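Local coordinates for p800 reaction center core protein (PDB 5V8K), which forms the homodimeric photosynthetic reaction center of a heliobacterium, binding bacteriochlorophyll g pigments and a 4Fe-4S cluster, at residues A[64-69]-A[239-244]; A[224-229]-A[234-239]. All coordinates share one frame; numbering follows the deposited sequence.

Contact 1: residues A[64-69]-A[239-244]. With GBF (Bacteriochlorophyll g), chain J.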
# COMPACT_ATOMS: atom_id res chain seq x y z
N ARG A 64 -23.54 -22.41 -17.15
CA ARG A 64 -24.52 -23.33 -16.59
C ARG A 64 -25.61 -23.67 -17.59
O ARG A 64 -26.01 -24.84 -17.71
CB ARG A 64 -25.11 -22.76 -15.30
CG ARG A 64 -24.10 -22.79 -14.11
CD ARG A 64 -24.23 -24.11 -13.33
NE ARG A 64 -25.26 -23.95 -12.32
CZ ARG A 64 -26.26 -24.78 -12.05
NH1 ARG A 64 -27.07 -24.46 -11.06
NH2 ARG A 64 -26.49 -25.89 -12.75
N LEU A 65 -26.12 -22.67 -18.33
CA LEU A 65 -27.16 -22.97 -19.33
C LEU A 65 -26.65 -24.02 -20.29
O LEU A 65 -27.37 -24.96 -20.66
CB LEU A 65 -27.55 -21.72 -20.11
CG LEU A 65 -28.28 -20.57 -19.42
CD1 LEU A 65 -28.66 -19.54 -20.45
CD2 LEU A 65 -29.48 -21.08 -18.73
N TYR A 66 -25.41 -23.83 -20.74
CA TYR A 66 -24.74 -24.77 -21.62
C TYR A 66 -24.73 -26.17 -21.04
O TYR A 66 -25.09 -27.14 -21.72
CB TYR A 66 -23.33 -24.26 -21.88
CG TYR A 66 -22.47 -25.23 -22.62
CD1 TYR A 66 -22.68 -25.47 -23.97
CD2 TYR A 66 -21.45 -25.92 -21.97
CE1 TYR A 66 -21.89 -26.37 -24.67
CE2 TYR A 66 -20.66 -26.82 -22.65
CZ TYR A 66 -20.88 -27.03 -23.99
OH TYR A 66 -20.12 -27.91 -24.67
N GLN A 67 -24.30 -26.31 -19.79
CA GLN A 67 -24.24 -27.62 -19.15
C GLN A 67 -25.63 -28.24 -19.02
O GLN A 67 -25.76 -29.46 -19.02
CB GLN A 67 -23.58 -27.48 -17.77
CG GLN A 67 -23.38 -28.82 -17.03
CD GLN A 67 -22.97 -28.62 -15.58
OE1 GLN A 67 -23.34 -27.64 -14.93
NE2 GLN A 67 -22.18 -29.56 -15.07
N LEU A 68 -26.68 -27.43 -18.90
CA LEU A 68 -28.03 -27.97 -18.82
C LEU A 68 -28.56 -28.46 -20.16
O LEU A 68 -29.66 -29.03 -20.21
CB LEU A 68 -28.98 -26.93 -18.24
CG LEU A 68 -28.60 -26.53 -16.82
CD1 LEU A 68 -29.11 -25.15 -16.53
CD2 LEU A 68 -29.16 -27.53 -15.82
N GLY A 69 -27.80 -28.31 -21.23
CA GLY A 69 -28.30 -28.68 -22.55
C GLY A 69 -29.22 -27.68 -23.20
O GLY A 69 -29.88 -28.02 -24.18
N ALA A 239 -16.54 -22.12 -22.90
CA ALA A 239 -15.74 -20.98 -23.36
C ALA A 239 -15.19 -21.17 -24.76
O ALA A 239 -14.78 -20.18 -25.37
CB ALA A 239 -14.57 -20.68 -22.41
N VAL A 240 -15.16 -22.39 -25.29
CA VAL A 240 -14.77 -22.62 -26.67
C VAL A 240 -15.89 -23.25 -27.51
O VAL A 240 -15.65 -23.70 -28.62
CB VAL A 240 -13.48 -23.47 -26.75
CG1 VAL A 240 -12.30 -22.72 -26.12
CG2 VAL A 240 -13.67 -24.82 -26.07
N SER A 241 -17.12 -23.27 -27.00
CA SER A 241 -18.23 -23.86 -27.73
C SER A 241 -18.73 -22.89 -28.79
O SER A 241 -18.26 -21.76 -28.91
CB SER A 241 -19.37 -24.22 -26.79
OG SER A 241 -19.96 -23.02 -26.31
N GLN A 242 -19.74 -23.33 -29.55
CA GLN A 242 -20.41 -22.53 -30.58
C GLN A 242 -21.13 -21.32 -30.00
O GLN A 242 -21.41 -20.38 -30.74
CB GLN A 242 -21.45 -23.39 -31.35
CG GLN A 242 -22.54 -24.02 -30.40
CD GLN A 242 -23.53 -24.97 -31.08
OE1 GLN A 242 -23.60 -26.15 -30.73
NE2 GLN A 242 -24.32 -24.45 -32.02
N TYR A 243 -21.51 -21.38 -28.73
CA TYR A 243 -22.17 -20.28 -28.06
C TYR A 243 -21.21 -19.18 -27.61
O TYR A 243 -21.66 -18.09 -27.27
CB TYR A 243 -22.94 -20.80 -26.85
CG TYR A 243 -23.88 -21.94 -27.18
CD1 TYR A 243 -25.06 -21.71 -27.86
CD2 TYR A 243 -23.58 -23.23 -26.80
CE1 TYR A 243 -25.91 -22.76 -28.19
CE2 TYR A 243 -24.42 -24.27 -27.10
CZ TYR A 243 -25.58 -24.02 -27.79
OH TYR A 243 -26.42 -25.04 -28.10
N ALA A 244 -19.91 -19.45 -27.55
CA ALA A 244 -18.97 -18.49 -26.97
C ALA A 244 -18.73 -17.34 -27.93
O ALA A 244 -18.47 -17.55 -29.11
CB ALA A 244 -17.64 -19.16 -26.61
MG GBF J . -33.65 -22.11 -10.36
CHA GBF J . -30.46 -22.26 -11.80
CHB GBF J . -34.72 -24.31 -12.62
CHC GBF J . -36.56 -22.18 -8.53
CHD GBF J . -32.15 -20.22 -7.71
NA GBF J . -32.85 -22.94 -11.96
C1A GBF J . -31.61 -22.96 -12.47
C2A GBF J . -31.30 -23.97 -13.54
C3A GBF J . -32.72 -24.26 -14.00
C4A GBF J . -33.48 -23.81 -12.77
CMA GBF J . -33.17 -23.46 -15.24
CAA GBF J . -30.54 -25.25 -13.19
CBA GBF J . -31.14 -25.99 -12.01
CGA GBF J . -30.80 -25.36 -10.69
O1A GBF J . -29.64 -25.08 -10.38
O2A GBF J . -31.76 -25.54 -9.64
NB GBF J . -35.38 -23.19 -10.52
C1B GBF J . -35.69 -24.00 -11.55
C2B GBF J . -36.94 -24.56 -11.33
C3B GBF J . -37.45 -23.95 -10.20
C4B GBF J . -36.46 -23.03 -9.75
CMB GBF J . -37.61 -25.61 -12.17
CAB GBF J . -38.79 -24.33 -9.69
CBB GBF J . -39.50 -23.79 -8.74
NC GBF J . -34.20 -21.39 -8.53
C1C GBF J . -35.41 -21.44 -7.98
C2C GBF J . -35.83 -20.76 -6.72
C3C GBF J . -34.45 -20.26 -6.59
C4C GBF J . -33.57 -20.62 -7.61
CMC GBF J . -36.87 -19.68 -7.03
CAC GBF J . -34.01 -19.40 -5.46
CBC GBF J . -34.92 -18.98 -4.32
ND GBF J . -31.86 -21.39 -9.79
C1D GBF J . -31.30 -20.68 -8.82
C2D GBF J . -29.73 -20.30 -8.84
C3D GBF J . -29.60 -21.00 -10.04
C4D GBF J . -30.76 -21.61 -10.59
CMD GBF J . -28.79 -19.56 -7.94
CAD GBF J . -28.49 -21.27 -10.98
OBD GBF J . -27.25 -21.02 -10.99
CBD GBF J . -29.05 -22.00 -12.19
CGD GBF J . -28.84 -21.24 -13.45
O1D GBF J . -29.10 -20.07 -13.65
O2D GBF J . -28.26 -21.92 -14.55
CED GBF J . -28.00 -21.03 -15.63
C1 GBF J . -31.68 -24.73 -8.48
C2 GBF J . -33.05 -24.58 -7.86
C3 GBF J . -33.65 -25.58 -7.22
C4 GBF J . -32.93 -26.88 -7.15
C5 GBF J . -35.03 -25.41 -6.63
C6 GBF J . -36.00 -26.45 -7.17
C7 GBF J . -37.41 -26.20 -6.65
C8 GBF J . -38.22 -27.19 -6.22
C9 GBF J . -39.60 -26.88 -5.69
C10 GBF J . -37.78 -28.62 -6.22
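Ser241 OG has two partners: it donates to Tyr238 O and accepts a weak, bent bond from Tyr243 N (3.3 Å to Ser241 OG, 139° at the hydrogen). This weak ST turn lies inside the type I beta turn from Ser241 to Ala244, and both together present Ser241 CB and the Tyr243 ring to Tyr66. No hydrogen bond crosses between 64-69 and 239-244; the join is carbon on carbon. Tyr66 has its ring anti to the backbone N (chi1 172°), which carries the ring out from helix 58-67 against Ser241 and Tyr243. There the two tyrosine side chains cross at about a right angle, Tyr66 CD1 resting 3.7 Å from Tyr243 CD2, while Tyr66 CE1 meets Ser241 CB at 3.9 Å. Gln242 CG lies over one face of the Tyr243 ring. The helix itself ends in a Schellman motif, Gly69 having positive phi and its N bonding Tyr66 O. Arg64 turns to bacteriochlorophyll J. Its chain bends at chi2 and chi3, and NH1 bonds the pigment's ester carbonyl oxygen O1A at 2.7 Å, with O2D over one guanidinium face. NE and NH2 bond two further bacteriochlorophylls, so one cation joins three pigments. A leucine here would probably leave O1A and the two other pigment oxygens without this shared donor, freeing the ester arm of J to turn. Leu65 CD2 packs 3.4 Å from the methyl CED of J, and Leu68 CD1 lies 3.6 Å from its CAA. The end of helix 58-67 thus meets the turn after helix 234-240 and also lines bacteriochlorophyll pockets, with Arg64 a donor shared among pigments of this photosystem I-type (PsaA/PsaB family) core.

Contact 2: residues A[224-229]-A[234-239]. With GBF (Bacteriochlorophyll g), chain P.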
# COMPACT_ATOMS: atom_id res chain seq x y z
N ILE A 224 -9.91 -30.63 -9.56
CA ILE A 224 -9.64 -32.05 -9.71
C ILE A 224 -10.73 -32.74 -10.53
O ILE A 224 -10.43 -33.59 -11.37
CB ILE A 224 -9.48 -32.70 -8.32
CG1 ILE A 224 -8.21 -32.16 -7.65
CG2 ILE A 224 -9.39 -34.20 -8.41
CD1 ILE A 224 -8.07 -32.51 -6.19
N TRP A 225 -12.00 -32.37 -10.35
CA TRP A 225 -13.12 -33.03 -11.04
C TRP A 225 -13.48 -32.15 -12.23
O TRP A 225 -14.32 -31.25 -12.14
CB TRP A 225 -14.29 -33.25 -10.08
CG TRP A 225 -15.53 -33.89 -10.69
CD1 TRP A 225 -16.82 -33.45 -10.56
CD2 TRP A 225 -15.59 -35.07 -11.51
NE1 TRP A 225 -17.67 -34.29 -11.23
CE2 TRP A 225 -16.95 -35.29 -11.81
CE3 TRP A 225 -14.64 -35.97 -11.99
CZ2 TRP A 225 -17.37 -36.36 -12.61
CZ3 TRP A 225 -15.05 -37.04 -12.76
CH2 TRP A 225 -16.41 -37.21 -13.08
N GLN A 226 -12.80 -32.40 -13.35
CA GLN A 226 -12.90 -31.56 -14.53
C GLN A 226 -13.63 -32.23 -15.69
O GLN A 226 -13.52 -31.79 -16.84
CB GLN A 226 -11.49 -31.12 -14.95
CG GLN A 226 -11.13 -29.74 -14.37
CD GLN A 226 -12.06 -28.65 -14.84
OE1 GLN A 226 -12.30 -28.49 -16.03
NE2 GLN A 226 -12.61 -27.89 -13.89
N HIS A 227 -14.41 -33.25 -15.40
CA HIS A 227 -15.21 -33.90 -16.42
C HIS A 227 -16.07 -32.88 -17.17
O HIS A 227 -16.65 -31.98 -16.56
CB HIS A 227 -16.07 -34.98 -15.76
CG HIS A 227 -16.82 -35.83 -16.73
ND1 HIS A 227 -17.87 -35.35 -17.48
CD2 HIS A 227 -16.70 -37.14 -17.04
CE1 HIS A 227 -18.34 -36.32 -18.23
NE2 HIS A 227 -17.65 -37.41 -17.99
N PRO A 228 -16.16 -32.98 -18.50
CA PRO A 228 -16.75 -31.88 -19.29
C PRO A 228 -18.26 -31.72 -19.15
O PRO A 228 -18.76 -30.63 -19.44
CB PRO A 228 -16.37 -32.21 -20.74
CG PRO A 228 -15.95 -33.64 -20.74
CD PRO A 228 -15.41 -33.93 -19.34
N GLN A 229 -19.00 -32.74 -18.70
CA GLN A 229 -20.43 -32.59 -18.48
C GLN A 229 -20.87 -32.89 -17.06
O GLN A 229 -21.79 -32.23 -16.58
CB GLN A 229 -21.22 -33.51 -19.42
CG GLN A 229 -21.06 -33.19 -20.89
CD GLN A 229 -19.98 -34.02 -21.58
OE1 GLN A 229 -19.72 -35.17 -21.23
NE2 GLN A 229 -19.34 -33.42 -22.58
N PHE A 234 -17.42 -28.20 -17.61
CA PHE A 234 -18.37 -27.54 -18.50
C PHE A 234 -17.99 -26.09 -18.70
O PHE A 234 -18.36 -25.49 -19.71
CB PHE A 234 -19.80 -27.66 -17.96
CG PHE A 234 -20.08 -26.83 -16.72
CD1 PHE A 234 -20.53 -25.52 -16.86
CD2 PHE A 234 -19.92 -27.36 -15.44
CE1 PHE A 234 -20.79 -24.73 -15.78
CE2 PHE A 234 -20.21 -26.57 -14.29
CZ PHE A 234 -20.63 -25.25 -14.46
N MET A 235 -17.22 -25.52 -17.78
CA MET A 235 -16.77 -24.13 -17.93
C MET A 235 -15.63 -24.01 -18.93
O MET A 235 -15.52 -22.98 -19.60
CB MET A 235 -16.36 -23.56 -16.58
CG MET A 235 -17.51 -23.04 -15.74
SD MET A 235 -16.92 -22.51 -14.11
CE MET A 235 -16.98 -24.03 -13.15
N ARG A 236 -14.80 -25.05 -19.07
CA ARG A 236 -13.81 -25.06 -20.16
C ARG A 236 -14.51 -25.19 -21.51
O ARG A 236 -14.20 -24.46 -22.45
CB ARG A 236 -12.81 -26.22 -20.00
CG ARG A 236 -11.80 -26.12 -18.86
CD ARG A 236 -10.79 -27.30 -18.91
NE ARG A 236 -11.44 -28.58 -18.62
CZ ARG A 236 -11.74 -29.52 -19.52
NH1 ARG A 236 -11.41 -29.35 -20.79
NH2 ARG A 236 -12.37 -30.63 -19.15
N GLU A 237 -15.43 -26.14 -21.62
CA GLU A 237 -16.08 -26.43 -22.89
C GLU A 237 -16.93 -25.26 -23.36
O GLU A 237 -16.89 -24.89 -24.52
CB GLU A 237 -16.95 -27.67 -22.75
CG GLU A 237 -16.18 -28.93 -22.42
CD GLU A 237 -15.78 -29.69 -23.63
OE1 GLU A 237 -14.56 -29.67 -23.92
OE2 GLU A 237 -16.68 -30.30 -24.28
N TYR A 238 -17.72 -24.67 -22.45
CA TYR A 238 -18.53 -23.54 -22.85
C TYR A 238 -17.69 -22.44 -23.50
O TYR A 238 -18.05 -21.90 -24.56
CB TYR A 238 -19.33 -22.99 -21.66
CG TYR A 238 -19.89 -21.64 -21.93
CD1 TYR A 238 -20.97 -21.49 -22.78
CD2 TYR A 238 -19.30 -20.52 -21.42
CE1 TYR A 238 -21.48 -20.23 -23.09
CE2 TYR A 238 -19.78 -19.26 -21.71
CZ TYR A 238 -20.88 -19.12 -22.53
OH TYR A 238 -21.37 -17.87 -22.84
N ALA A 239 -16.54 -22.12 -22.90
CA ALA A 239 -15.74 -20.98 -23.36
C ALA A 239 -15.19 -21.17 -24.76
O ALA A 239 -14.78 -20.18 -25.37
CB ALA A 239 -14.57 -20.68 -22.41
MG GBF P . -21.67 -41.03 -4.56
CHA GBF P . -18.76 -39.57 -5.82
CHB GBF P . -22.10 -42.62 -7.39
CHC GBF P . -24.02 -42.88 -2.79
CHD GBF P . -20.92 -39.35 -1.49
NA GBF P . -20.66 -41.08 -6.24
C1A GBF P . -19.58 -40.45 -6.72
C2A GBF P . -18.88 -41.27 -7.75
C3A GBF P . -20.14 -41.73 -8.49
C4A GBF P . -21.04 -41.80 -7.30
CMA GBF P . -20.76 -40.81 -9.55
CAA GBF P . -18.17 -42.44 -7.08
CBA GBF P . -17.09 -43.09 -7.92
CGA GBF P . -16.46 -44.15 -7.05
O1A GBF P . -17.02 -44.53 -6.04
O2A GBF P . -15.27 -44.87 -7.51
NB GBF P . -22.88 -42.58 -5.05
C1B GBF P . -22.99 -43.08 -6.28
C2B GBF P . -23.98 -44.07 -6.26
C3B GBF P . -24.48 -44.11 -4.95
C4B GBF P . -23.77 -43.15 -4.23
CMB GBF P . -24.41 -44.88 -7.46
CAB GBF P . -25.55 -44.98 -4.38
CBB GBF P . -26.12 -46.02 -4.95
NC GBF P . -22.29 -41.08 -2.60
C1C GBF P . -23.24 -41.86 -2.07
C2C GBF P . -23.72 -41.81 -0.66
C3C GBF P . -22.71 -40.77 -0.42
C4C GBF P . -21.96 -40.37 -1.52
CMC GBF P . -25.15 -41.30 -0.62
CAC GBF P . -22.52 -40.12 0.91
CBC GBF P . -23.32 -40.50 2.13
ND GBF P . -20.30 -39.80 -3.76
C1D GBF P . -20.04 -39.16 -2.65
C2D GBF P . -18.74 -38.22 -2.48
C3D GBF P . -18.39 -38.50 -3.80
C4D GBF P . -19.24 -39.38 -4.54
CMD GBF P . -18.18 -37.39 -1.38
CAD GBF P . -17.20 -38.26 -4.65
OBD GBF P . -16.28 -37.38 -4.64
CBD GBF P . -17.41 -38.95 -5.95
CGD GBF P . -17.43 -38.02 -7.13
O1D GBF P . -18.38 -37.31 -7.38
O2D GBF P . -16.34 -37.93 -8.06
CED GBF P . -16.37 -36.85 -8.99
O HOH W 1 -19.39 -30.28 -23.30
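Gln226 and Arg236 meet obliquely, their amide and guanidinium planes 67° apart, and the arginine grips the glutamine side-on with two nitrogens. Arg236 NE bonds Gln226 OE1 at 2.7 Å, coming in tilted 17° from the amide carbonyl plane, while Arg236 NH2 reaches the backbone Gln226 O at 2.8 Å, almost straight down that C=O. Both oxygens lie close to the guanidinium plane, which fixes its rotation; the bend at chi3 (-68°) turns that edge to the loop. Gln226 NE2 is held by Met222 O, so both ends of the amide are engaged. Alongside, Pro228 CB packs on Glu237 CG at 3.7 Å, and a water spans the gap beyond, donating to Glu237 OE2 and accepting from Gln229 NE2. Trp225 does not touch 234-239 and packs on pigment instead: the ester methyl CED of bacteriochlorophyll P sits over the centre of one indole face, 3.1 Å above it, and His227 CB covers the opposite face near the rim. Together these contacts shape a loop between helices 200-224 and 234-240, pinned to the first turn of the second by Arg236, beside a bacteriochlorophyll pocket.

Overall arrangement
From the N terminus the chain first supplies the end of helix 58-67, where segment 64-69 of contact 1 lies, and its partner 239-244 arrives only after 169 intervening residues. Within that long loop, after helix 200-224, contact 2 closes a much shorter one, with four residues between 224-229 and 234-239, so it is nested inside contact 1. Helix 234-240 serves both and the two share Ala239, their centres lying about 10 Å apart. They also touch directly: Gln67 NE2 lies 3.1 Å from Gln229 O, probably a hydrogen bond, and Tyr66 CD2 packs 3.6 Å from Tyr238 CB. Helix 58-67, the loop after helix 200-224 and helix 234-240 are thereby tied together.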